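Local coordinates for rusticyanin (Thiobacillus ferrooxidans, PDB 2CAK), which carries electrons in the periplasm from cytochrome c552 to the A-type oxidase, using a single bound copper ion, at residues P51-H56 with Y133-Q138; P61-P66 with G149-K154; F86-K91 with I104-G109. All blocks are in the same frame, centred on the assembly; numbering follows the deposited sequence. Where two conformers were deposited one is given.

Interaction 1. Residues P51-H56 with Y133-Q138; sequences PSFEVH and YYYVCQ. With CU1 (copper (I) ion), chain B.
Phe53 and Tyr135 meet ring against ring in the buried interior of the protein. The pair is an offset edge-to-face stack. The edge of Tyr135 turns toward the face of Phe53, the centroids lie 5.4 Å apart and the planes stand at 62°. The closest carbons are Phe53 CD2 and Tyr135 CD2, 3.6 Å apart. Tyr135 CE2 reaches on to Phe53 CB, at 3.9 Å, in the plane of the tyrosine ring. The two side chains run past each other in opposite directions. Tyr135 has CG between its backbone N and carbonyl carbon (chi1 56°), a position that takes its ring across toward Phe53. The hydroxyl OH goes beyond the ring pair and hydrogen-bonds to Pro61 O. Val55 CG2 passes Tyr135 OH loosely, at 4.4 Å.

The far end of Phe53 meets backbone. Its CZ lies 3.7 Å from Cys137 N, and Val136 C is also at this edge, close to the ring plane. Phe53 CZ also touches Cys137 CB at 3.9 Å. Cys137 SG, anti to its own backbone N (chi1 178°), binds the copper ion at 2.2 Å. His84, His142 and Met147 complete the metal site. Phe53 thus packs directly behind a copper ligand. An alanine here would probably open a gap beside Cys137 and leave the Tyr135 edge without the ring face it points at.

The strand axes of 53-55 and 133-136 come no closer than 10.2 Å, so side chains bridge the space between them. This is face-to-face packing of the two sheets in a cupredoxin beta sandwich. Strand 53-55 lies between 36-43 and 58-59 in one sheet. Strand 131-136 lies between 148-153 and 87-89 in the other.

Interaction 2. Residues P61-P66 with G149-K154; sequences PTLDIP and GKIIVK. Unlike the reference sequence in segment 61-66: Asp64 (reference Glu). Unlike the reference sequence in segment 149-154: Ile152 (reference Val).
Ile65 and Ile151 both hold CG2 anti to the backbone N, with CG1 beside that N (chi1 -65° and -53°). Ile65 is also extended at chi2 (177°), which carries its CD1 to Ile151 CG2 at 3.7 Å, the two side chains slanting across each other. They belong to a parallel strand pair in one sheet of the cupredoxin sandwich. Leu63 pairs with Ile151, Asp64 with Ile152 and Ile65 with Val153.

Four backbone hydrogen bonds join the strands. Leu63 N donates to Lys150 O and Ile152 N to Leu63 O. Ile65 N then donates to Ile152 O and Lys154 N to Ile65 O. CA-H...O contacts fill in between them.

Leu63, Ile65, Ile151 and Val153 share the buried face, where Leu63 and Ile151 also touch Tyr135. Asp64 and Ile152 lie on the other face, side by side and pointing the same way. There Asp64 OD1 rests 3.9 Å from Ile152 CB.

Thr62 and Lys150 also run alongside each other, with Thr62 CG2 3.9 Å from Lys150 CE. A water joins their strands where the segments begin: it accepts from Lys150 N and hydrogen-bonds Thr62 OG1, each at 3.0 Å.

Interaction 3. Residues F86-K91 with I104-G109; sequences FDITQK and IVAGTG. Unlike the reference sequence in segment 86-91: Gln90 (reference Lys).
Backbone hydrogen bonds set the frame between Phe86, Ile88 and the 104-109 segment. Ile88 N donates to Ala106 O at 2.8 Å, and Val105 N donates to Ile88 O. Thr108 N donates to Phe86 O. Asp87 and Gly107 form an antiparallel non-hydrogen-bonded pair with CA atoms 4.1 Å apart. A side chain at Gly107 would clash with Asp87 OD1 and Phe86 O.

Side-chain polar contacts gather at Thr108. Its OG1 lies between the backbone N and the carbonyl carbon (chi1 79°), where it accepts from Phe86 N at 3.1 Å. The same hydroxyl donates to Gly109 O, in the carbonyl plane and on a lone pair. Asp87 OD1 lies 2.6 Å from Thr108 O, while Asp87 OD2 is hydrogen-bonded to Ser85 OG.

Apolar contacts involve Ile88. Its CG2 touches Val105 CG2 at 3.6 Å, the two side chains crossing at about a right angle. Ile88 CD1 reaches Ala106 CB at 4.3 Å. Trp126 of the facing sheet packs against both Ile88 and Ala106.

Thr89 OG1 accepts from Lys91 N, forming an ST turn as strand 87-89 ends. The short, weakly bonded strand 106-107 forms one border of a cupredoxin sheet, next to the strand that follows copper ligand His84.

In the fold
Along the chain the order is 51-56, 61-66, 86-91, 104-109, 133-138, 149-154. The segments of interactions 1 and 2 alternate, and interaction 3 falls between the halves of both. All three reach one mixed sheet, in which strands 62-65, 148-153, 131-136, 87-89 and 106-107 follow in that order. Interactions 2 and 3 are strand pairings within it, their centres 14 Å apart. Interaction 1 joins it to the second sheet. The centre of interaction 1 lies about 12 Å from that of interaction 2 and about 10 Å from that of interaction 3. Strand 131-136 thus lies between the two pairings and leads directly to Cys137, tying the copper site to the body of the sandwich.

Interaction 1. Residues P51-H56 with Y133-Q138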
loop_
_atom_site.group_PDB
_atom_site.type_symbol
_atom_site.label_atom_id
_atom_site.label_comp_id
_atom_site.label_asym_id
_atom_site.label_seq_id
_atom_site.Cartn_x
_atom_site.Cartn_y
_atom_site.Cartn_z
ATOM N N PRO A 51 0.278 13.793 0.170
ATOM C CA PRO A 51 -0.264 12.422 0.212
ATOM C C PRO A 51 0.894 11.419 0.178
ATOM O O PRO A 51 1.852 11.607 -0.561
ATOM C CB PRO A 51 -1.099 12.398 -1.054
ATOM C CG PRO A 51 -0.344 13.237 -2.029
ATOM C CD PRO A 51 0.401 14.261 -1.249
ATOM N N SER A 52 0.824 10.362 0.951
ATOM C CA SER A 52 1.881 9.382 1.059
ATOM C C SER A 52 1.335 8.056 1.600
ATOM O O SER A 52 0.297 8.066 2.248
ATOM C CB SER A 52 2.982 9.863 1.965
ATOM O OG SER A 52 2.648 9.957 3.306
ATOM N N PHE A 53 2.067 6.986 1.346
ATOM C CA PHE A 53 1.872 5.716 2.017
ATOM C C PHE A 53 2.943 5.495 3.063
ATOM O O PHE A 53 4.099 5.847 2.826
ATOM C CB PHE A 53 2.004 4.572 1.005
ATOM C CG PHE A 53 0.956 4.480 -0.087
ATOM C CD1 PHE A 53 -0.328 4.045 0.202
ATOM C CD2 PHE A 53 1.248 4.842 -1.392
ATOM C CE1 PHE A 53 -1.243 3.909 -0.803
ATOM C CE2 PHE A 53 0.320 4.671 -2.393
ATOM C CZ PHE A 53 -0.943 4.236 -2.113
ATOM N N GLU A 54 2.566 4.873 4.168
ATOM C CA GLU A 54 3.539 4.442 5.188
ATOM C C GLU A 54 3.503 2.901 5.267
ATOM O O GLU A 54 2.447 2.290 5.381
ATOM C CB GLU A 54 3.225 5.048 6.540
ATOM C CG GLU A 54 3.701 6.497 6.706
ATOM C CD GLU A 54 2.945 7.479 5.839
ATOM O OE1 GLU A 54 1.755 7.620 5.954
ATOM O OE2 GLU A 54 3.637 8.185 4.988
ATOM N N VAL A 55 4.702 2.336 5.220
ATOM C CA VAL A 55 4.873 0.887 5.422
ATOM C C VAL A 55 5.994 0.699 6.433
ATOM O O VAL A 55 7.092 1.268 6.250
ATOM C CB VAL A 55 5.257 0.184 4.108
ATOM C CG1 VAL A 55 5.450 -1.314 4.349
ATOM C CG2 VAL A 55 4.289 0.471 2.995
ATOM N N HIS A 56 5.773 -0.026 7.515
ATOM C CA HIS A 56 6.762 -0.212 8.567
ATOM C C HIS A 56 7.292 1.133 9.061
ATOM O O HIS A 56 8.472 1.282 9.354
ATOM C CB HIS A 56 7.922 -1.118 8.113
ATOM C CG HIS A 56 8.453 -1.965 9.211
ATOM N ND1 HIS A 56 8.253 -3.339 9.243
ATOM C CD2 HIS A 56 9.172 -1.684 10.313
ATOM C CE1 HIS A 56 8.813 -3.817 10.327
ATOM N NE2 HIS A 56 9.385 -2.861 11.002
ATOM N N TYR A 133 7.862 -3.285 -9.904
ATOM C CA TYR A 133 6.480 -2.821 -9.814
ATOM C C TYR A 133 6.446 -1.504 -9.033
ATOM O O TYR A 133 7.426 -1.114 -8.369
ATOM C CB TYR A 133 5.585 -3.869 -9.152
ATOM C CG TYR A 133 5.629 -5.264 -9.741
ATOM C CD1 TYR A 133 6.689 -6.131 -9.495
ATOM C CD2 TYR A 133 4.591 -5.754 -10.532
ATOM C CE1 TYR A 133 6.705 -7.392 -10.041
ATOM C CE2 TYR A 133 4.599 -7.026 -11.068
ATOM C CZ TYR A 133 5.669 -7.862 -10.815
ATOM O OH TYR A 133 5.648 -9.117 -11.365
ATOM N N TYR A 134 5.295 -0.839 -9.090
ATOM C CA TYR A 134 5.047 0.348 -8.310
ATOM C C TYR A 134 3.681 0.214 -7.623
ATOM O O TYR A 134 2.771 -0.338 -8.231
ATOM C CB TYR A 134 5.034 1.609 -9.190
ATOM C CG TYR A 134 6.427 1.866 -9.739
ATOM C CD1 TYR A 134 7.340 2.686 -9.080
ATOM C CD2 TYR A 134 6.862 1.233 -10.913
ATOM C CE1 TYR A 134 8.602 2.878 -9.601
ATOM C CE2 TYR A 134 8.130 1.416 -11.392
ATOM C CZ TYR A 134 9.000 2.250 -10.749
ATOM O OH TYR A 134 10.284 2.418 -11.247
ATOM N N TYR A 135 3.573 0.717 -6.409
ATOM C CA TYR A 135 2.280 0.831 -5.736
ATOM C C TYR A 135 1.885 2.317 -5.776
ATOM O O TYR A 135 2.712 3.178 -5.505
ATOM C CB TYR A 135 2.292 0.265 -4.310
ATOM C CG TYR A 135 3.307 0.797 -3.320
ATOM C CD1 TYR A 135 4.614 0.323 -3.259
ATOM C CD2 TYR A 135 2.968 1.794 -2.428
ATOM C CE1 TYR A 135 5.537 0.817 -2.363
ATOM C CE2 TYR A 135 3.878 2.276 -1.508
ATOM C CZ TYR A 135 5.149 1.793 -1.481
ATOM O OH TYR A 135 6.049 2.315 -0.561
ATOM N N VAL A 136 0.618 2.569 -6.155
ATOM C CA VAL A 136 0.125 3.898 -6.435
ATOM C C VAL A 136 -1.257 4.069 -5.855
ATOM O O VAL A 136 -2.003 3.095 -5.709
ATOM C CB VAL A 136 0.138 4.240 -7.950
ATOM C CG1 VAL A 136 1.448 3.900 -8.619
ATOM C CG2 VAL A 136 -1.001 3.559 -8.703
ATOM N N CYS A 137 -1.659 5.291 -5.598
ATOM C CA CYS A 137 -3.024 5.681 -5.346
ATOM C C CYS A 137 -3.637 6.254 -6.654
ATOM O O CYS A 137 -2.936 6.995 -7.364
ATOM C CB CYS A 137 -3.120 6.730 -4.258
ATOM S SG CYS A 137 -4.815 7.325 -3.927
ATOM N N GLN A 138 -4.903 5.894 -6.906
ATOM C CA GLN A 138 -5.579 6.358 -8.120
ATOM C C GLN A 138 -6.378 7.644 -7.965
ATOM O O GLN A 138 -6.933 8.113 -8.975
ATOM C CB GLN A 138 -6.514 5.261 -8.681
ATOM C CG GLN A 138 -5.748 4.094 -9.255
ATOM C CD GLN A 138 -6.731 3.242 -10.068
ATOM O OE1 GLN A 138 -7.473 2.341 -9.676
ATOM N NE2 GLN A 138 -6.763 3.703 -11.297
HETATM CU CU CU1 B . -4.578 9.008 -2.477
#

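Interaction 2. Residues P61-P66 with G149-K154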
loop_
_atom_site.group_PDB
_atom_site.type_symbol
_atom_site.label_atom_id
_atom_site.label_comp_id
_atom_site.label_asym_id
_atom_site.label_seq_id
_atom_site.Cartn_x
_atom_site.Cartn_y
_atom_site.Cartn_z
ATOM N N PRO A 61 8.432 3.694 1.143
ATOM C CA PRO A 61 9.683 2.921 1.022
ATOM C C PRO A 61 9.666 1.972 -0.166
ATOM O O PRO A 61 8.636 1.540 -0.661
ATOM C CB PRO A 61 9.748 2.141 2.328
ATOM C CG PRO A 61 8.303 1.931 2.683
ATOM C CD PRO A 61 7.638 3.202 2.282
ATOM N N THR A 62 10.871 1.666 -0.647
ATOM C CA THR A 62 11.046 0.599 -1.603
ATOM C C THR A 62 10.892 -0.750 -0.895
ATOM O O THR A 62 11.537 -0.935 0.151
ATOM C CB THR A 62 12.410 0.721 -2.290
ATOM O OG1 THR A 62 12.427 1.947 -3.016
ATOM C CG2 THR A 62 12.648 -0.407 -3.297
ATOM N N LEU A 63 10.069 -1.614 -1.439
ATOM C CA LEU A 63 9.850 -2.947 -0.830
ATOM C C LEU A 63 10.672 -3.967 -1.623
ATOM O O LEU A 63 10.534 -4.028 -2.862
ATOM C CB LEU A 63 8.366 -3.313 -0.851
ATOM C CG LEU A 63 7.405 -2.240 -0.337
ATOM C CD1 LEU A 63 5.989 -2.822 -0.322
ATOM C CD2 LEU A 63 7.748 -1.756 1.056
ATOM N N ASP A 64 11.465 -4.773 -0.962
ATOM C CA ASP A 64 12.254 -5.824 -1.605
ATOM C C ASP A 64 11.616 -7.166 -1.197
ATOM O O ASP A 64 11.620 -7.509 -0.005
ATOM C CB ASP A 64 13.698 -5.715 -1.186
ATOM C CG ASP A 64 14.530 -4.684 -1.896
ATOM O OD1 ASP A 64 14.084 -3.715 -2.554
ATOM O OD2 ASP A 64 15.785 -4.804 -1.847
ATOM N N ILE A 65 11.112 -7.903 -2.166
ATOM C CA ILE A 65 10.321 -9.130 -1.960
ATOM C C ILE A 65 11.042 -10.303 -2.610
ATOM O O ILE A 65 11.536 -10.189 -3.738
ATOM C CB ILE A 65 8.877 -8.941 -2.540
ATOM C CG1 ILE A 65 8.099 -7.844 -1.743
ATOM C CG2 ILE A 65 8.104 -10.243 -2.566
ATOM C CD1 ILE A 65 6.760 -7.380 -2.074
ATOM N N PRO A 66 11.136 -11.437 -1.923
ATOM C CA PRO A 66 11.822 -12.584 -2.530
ATOM C C PRO A 66 11.023 -13.212 -3.641
ATOM O O PRO A 66 9.802 -13.280 -3.617
ATOM C CB PRO A 66 12.014 -13.537 -1.344
ATOM C CG PRO A 66 11.191 -13.060 -0.236
ATOM C CD PRO A 66 10.706 -11.664 -0.553
ATOM N N GLY A 149 5.280 4.251 -4.408
ATOM C CA GLY A 149 6.553 3.695 -4.111
ATOM C C GLY A 149 6.912 2.544 -5.007
ATOM O O GLY A 149 6.085 2.114 -5.813
ATOM N N LYS A 150 8.121 2.020 -4.869
ATOM C CA LYS A 150 8.632 0.963 -5.756
ATOM C C LYS A 150 8.664 -0.381 -5.049
ATOM O O LYS A 150 8.895 -0.441 -3.833
ATOM C CB LYS A 150 10.042 1.394 -6.186
ATOM C CG LYS A 150 10.674 0.554 -7.260
ATOM C CD LYS A 150 11.973 1.151 -7.764
ATOM C CE LYS A 150 13.118 1.165 -6.824
ATOM N NZ LYS A 150 14.275 1.649 -7.707
ATOM N N ILE A 151 8.502 -1.450 -5.787
ATOM C CA ILE A 151 8.629 -2.835 -5.333
ATOM C C ILE A 151 9.582 -3.570 -6.262
ATOM O O ILE A 151 9.415 -3.530 -7.494
ATOM C CB ILE A 151 7.265 -3.550 -5.347
ATOM C CG1 ILE A 151 6.230 -2.761 -4.573
ATOM C CG2 ILE A 151 7.429 -4.962 -4.849
ATOM C CD1 ILE A 151 4.842 -3.336 -4.735
ATOM N N ILE A 152 10.595 -4.180 -5.669
ATOM C CA ILE A 152 11.525 -5.038 -6.452
ATOM C C ILE A 152 11.308 -6.482 -6.016
ATOM O O ILE A 152 11.426 -6.802 -4.845
ATOM C CB ILE A 152 12.968 -4.597 -6.224
ATOM C CG1 ILE A 152 13.232 -3.144 -6.610
ATOM C CG2 ILE A 152 13.956 -5.554 -6.940
ATOM C CD1 ILE A 152 14.569 -2.590 -6.324
ATOM N N VAL A 153 10.910 -7.323 -6.977
ATOM C CA VAL A 153 10.726 -8.758 -6.721
ATOM C C VAL A 153 11.874 -9.506 -7.387
ATOM O O VAL A 153 12.105 -9.393 -8.581
ATOM C CB VAL A 153 9.390 -9.246 -7.256
ATOM C CG1 VAL A 153 9.277 -10.787 -7.032
ATOM C CG2 VAL A 153 8.205 -8.452 -6.674
ATOM N N LYS A 154 12.669 -10.177 -6.599
ATOM C CA LYS A 154 13.802 -10.973 -7.036
ATOM C C LYS A 154 13.354 -12.225 -7.780
ATOM O O LYS A 154 12.141 -12.603 -7.714
ATOM C CB LYS A 154 14.665 -11.236 -5.797
ATOM C CG LYS A 154 15.092 -9.877 -5.184
ATOM C CD LYS A 154 16.405 -9.973 -4.427
ATOM C CE LYS A 154 16.907 -8.643 -3.890
ATOM N NZ LYS A 154 17.001 -7.579 -4.933
ATOM O OXT LYS A 154 14.272 -12.821 -8.357
HETATM O O HOH W 1 9.982 3.659 -3.137
#

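Interaction 3. Residues F86-K91 with I104-G109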
loop_
_atom_site.group_PDB
_atom_site.type_symbol
_atom_site.label_atom_id
_atom_site.label_comp_id
_atom_site.label_asym_id
_atom_site.label_seq_id
_atom_site.Cartn_x
_atom_site.Cartn_y
_atom_site.Cartn_z
ATOM N N PHE A 86 -4.840 1.511 -3.122
ATOM C CA PHE A 86 -3.521 0.888 -3.160
ATOM C C PHE A 86 -3.520 -0.084 -4.346
ATOM O O PHE A 86 -4.145 -1.142 -4.281
ATOM C CB PHE A 86 -3.224 0.162 -1.847
ATOM C CG PHE A 86 -1.834 -0.431 -1.739
ATOM C CD1 PHE A 86 -0.838 0.243 -1.025
ATOM C CD2 PHE A 86 -1.472 -1.618 -2.308
ATOM C CE1 PHE A 86 0.428 -0.271 -0.928
ATOM C CE2 PHE A 86 -0.188 -2.088 -2.200
ATOM C CZ PHE A 86 0.789 -1.464 -1.507
ATOM N N ASP A 87 -2.844 0.275 -5.414
ATOM C CA ASP A 87 -2.869 -0.496 -6.650
ATOM C C ASP A 87 -1.443 -0.748 -7.139
ATOM O O ASP A 87 -0.613 0.181 -7.167
ATOM C CB ASP A 87 -3.653 0.261 -7.737
ATOM C CG ASP A 87 -5.100 0.394 -7.302
ATOM O OD1 ASP A 87 -5.768 -0.661 -7.170
ATOM O OD2 ASP A 87 -5.551 1.495 -7.031
ATOM N N ILE A 88 -1.169 -1.970 -7.586
ATOM C CA ILE A 88 0.170 -2.343 -8.076
ATOM C C ILE A 88 0.150 -2.404 -9.597
ATOM O O ILE A 88 -0.725 -3.050 -10.200
ATOM C CB ILE A 88 0.610 -3.668 -7.445
ATOM C CG1 ILE A 88 0.609 -3.610 -5.914
ATOM C CG2 ILE A 88 1.959 -4.094 -7.983
ATOM C CD1 ILE A 88 0.748 -4.962 -5.217
ATOM N N THR A 89 1.106 -1.727 -10.219
ATOM C CA THR A 89 1.255 -1.642 -11.658
ATOM C C THR A 89 2.700 -1.827 -12.081
ATOM O O THR A 89 3.576 -1.679 -11.224
ATOM C CB THR A 89 0.713 -0.286 -12.132
ATOM O OG1 THR A 89 0.813 -0.140 -13.550
ATOM C CG2 THR A 89 1.463 0.874 -11.470
ATOM N N GLN A 90 2.956 -2.128 -13.330
ATOM C CA GLN A 90 4.315 -2.070 -13.878
ATOM C C GLN A 90 4.609 -0.771 -14.615
ATOM O O GLN A 90 5.750 -0.554 -15.037
ATOM C CB GLN A 90 4.634 -3.340 -14.683
ATOM C CG GLN A 90 4.755 -4.472 -13.640
ATOM C CD GLN A 90 5.451 -5.701 -14.177
ATOM O OE1 GLN A 90 4.825 -6.375 -14.995
ATOM N NE2 GLN A 90 6.692 -5.991 -13.751
ATOM N N LYS A 91 3.624 0.108 -14.802
ATOM C CA LYS A 91 3.850 1.440 -15.359
ATOM C C LYS A 91 4.638 2.270 -14.366
ATOM O O LYS A 91 4.517 2.136 -13.161
ATOM C CB LYS A 91 2.565 2.166 -15.720
ATOM C CG LYS A 91 1.622 1.476 -16.705
ATOM C CD LYS A 91 2.253 1.074 -18.014
ATOM C CE LYS A 91 1.167 0.762 -19.045
ATOM N NZ LYS A 91 1.020 -0.723 -19.225
ATOM N N ILE A 104 -3.631 -3.269 -13.965
ATOM C CA ILE A 104 -3.391 -3.357 -12.534
ATOM C C ILE A 104 -3.230 -4.838 -12.172
ATOM O O ILE A 104 -4.152 -5.624 -12.409
ATOM C CB ILE A 104 -4.504 -2.645 -11.749
ATOM C CG1 ILE A 104 -4.560 -1.147 -12.041
ATOM C CG2 ILE A 104 -4.323 -2.870 -10.257
ATOM C CD1 ILE A 104 -5.760 -0.443 -11.484
ATOM N N VAL A 105 -2.087 -5.223 -11.641
ATOM C CA VAL A 105 -1.775 -6.639 -11.414
ATOM C C VAL A 105 -2.438 -7.171 -10.168
ATOM O O VAL A 105 -2.773 -8.337 -10.066
ATOM C CB VAL A 105 -0.279 -6.934 -11.475
ATOM C CG1 VAL A 105 0.356 -6.405 -12.778
ATOM C CG2 VAL A 105 0.526 -6.345 -10.351
ATOM N N ALA A 106 -2.659 -6.290 -9.182
ATOM C CA ALA A 106 -3.283 -6.549 -7.922
ATOM C C ALA A 106 -3.560 -5.229 -7.224
ATOM O O ALA A 106 -2.818 -4.281 -7.417
ATOM C CB ALA A 106 -2.355 -7.376 -7.009
ATOM N N GLY A 107 -4.626 -5.189 -6.433
ATOM C CA GLY A 107 -4.857 -3.952 -5.681
ATOM C C GLY A 107 -6.344 -3.790 -5.348
ATOM O O GLY A 107 -7.173 -4.665 -5.516
ATOM N N THR A 108 -6.598 -2.588 -4.829
ATOM C CA THR A 108 -7.885 -2.225 -4.260
ATOM C C THR A 108 -8.609 -1.174 -5.120
ATOM O O THR A 108 -8.037 -0.428 -5.921
ATOM C CB THR A 108 -7.764 -1.699 -2.829
ATOM O OG1 THR A 108 -7.329 -0.340 -2.827
ATOM C CG2 THR A 108 -6.797 -2.501 -1.966
ATOM N N GLY A 109 -9.923 -1.095 -4.878
ATOM C CA GLY A 109 -10.687 0.077 -5.242
ATOM C C GLY A 109 -10.439 1.222 -4.296
ATOM O O GLY A 109 -9.572 1.213 -3.429
#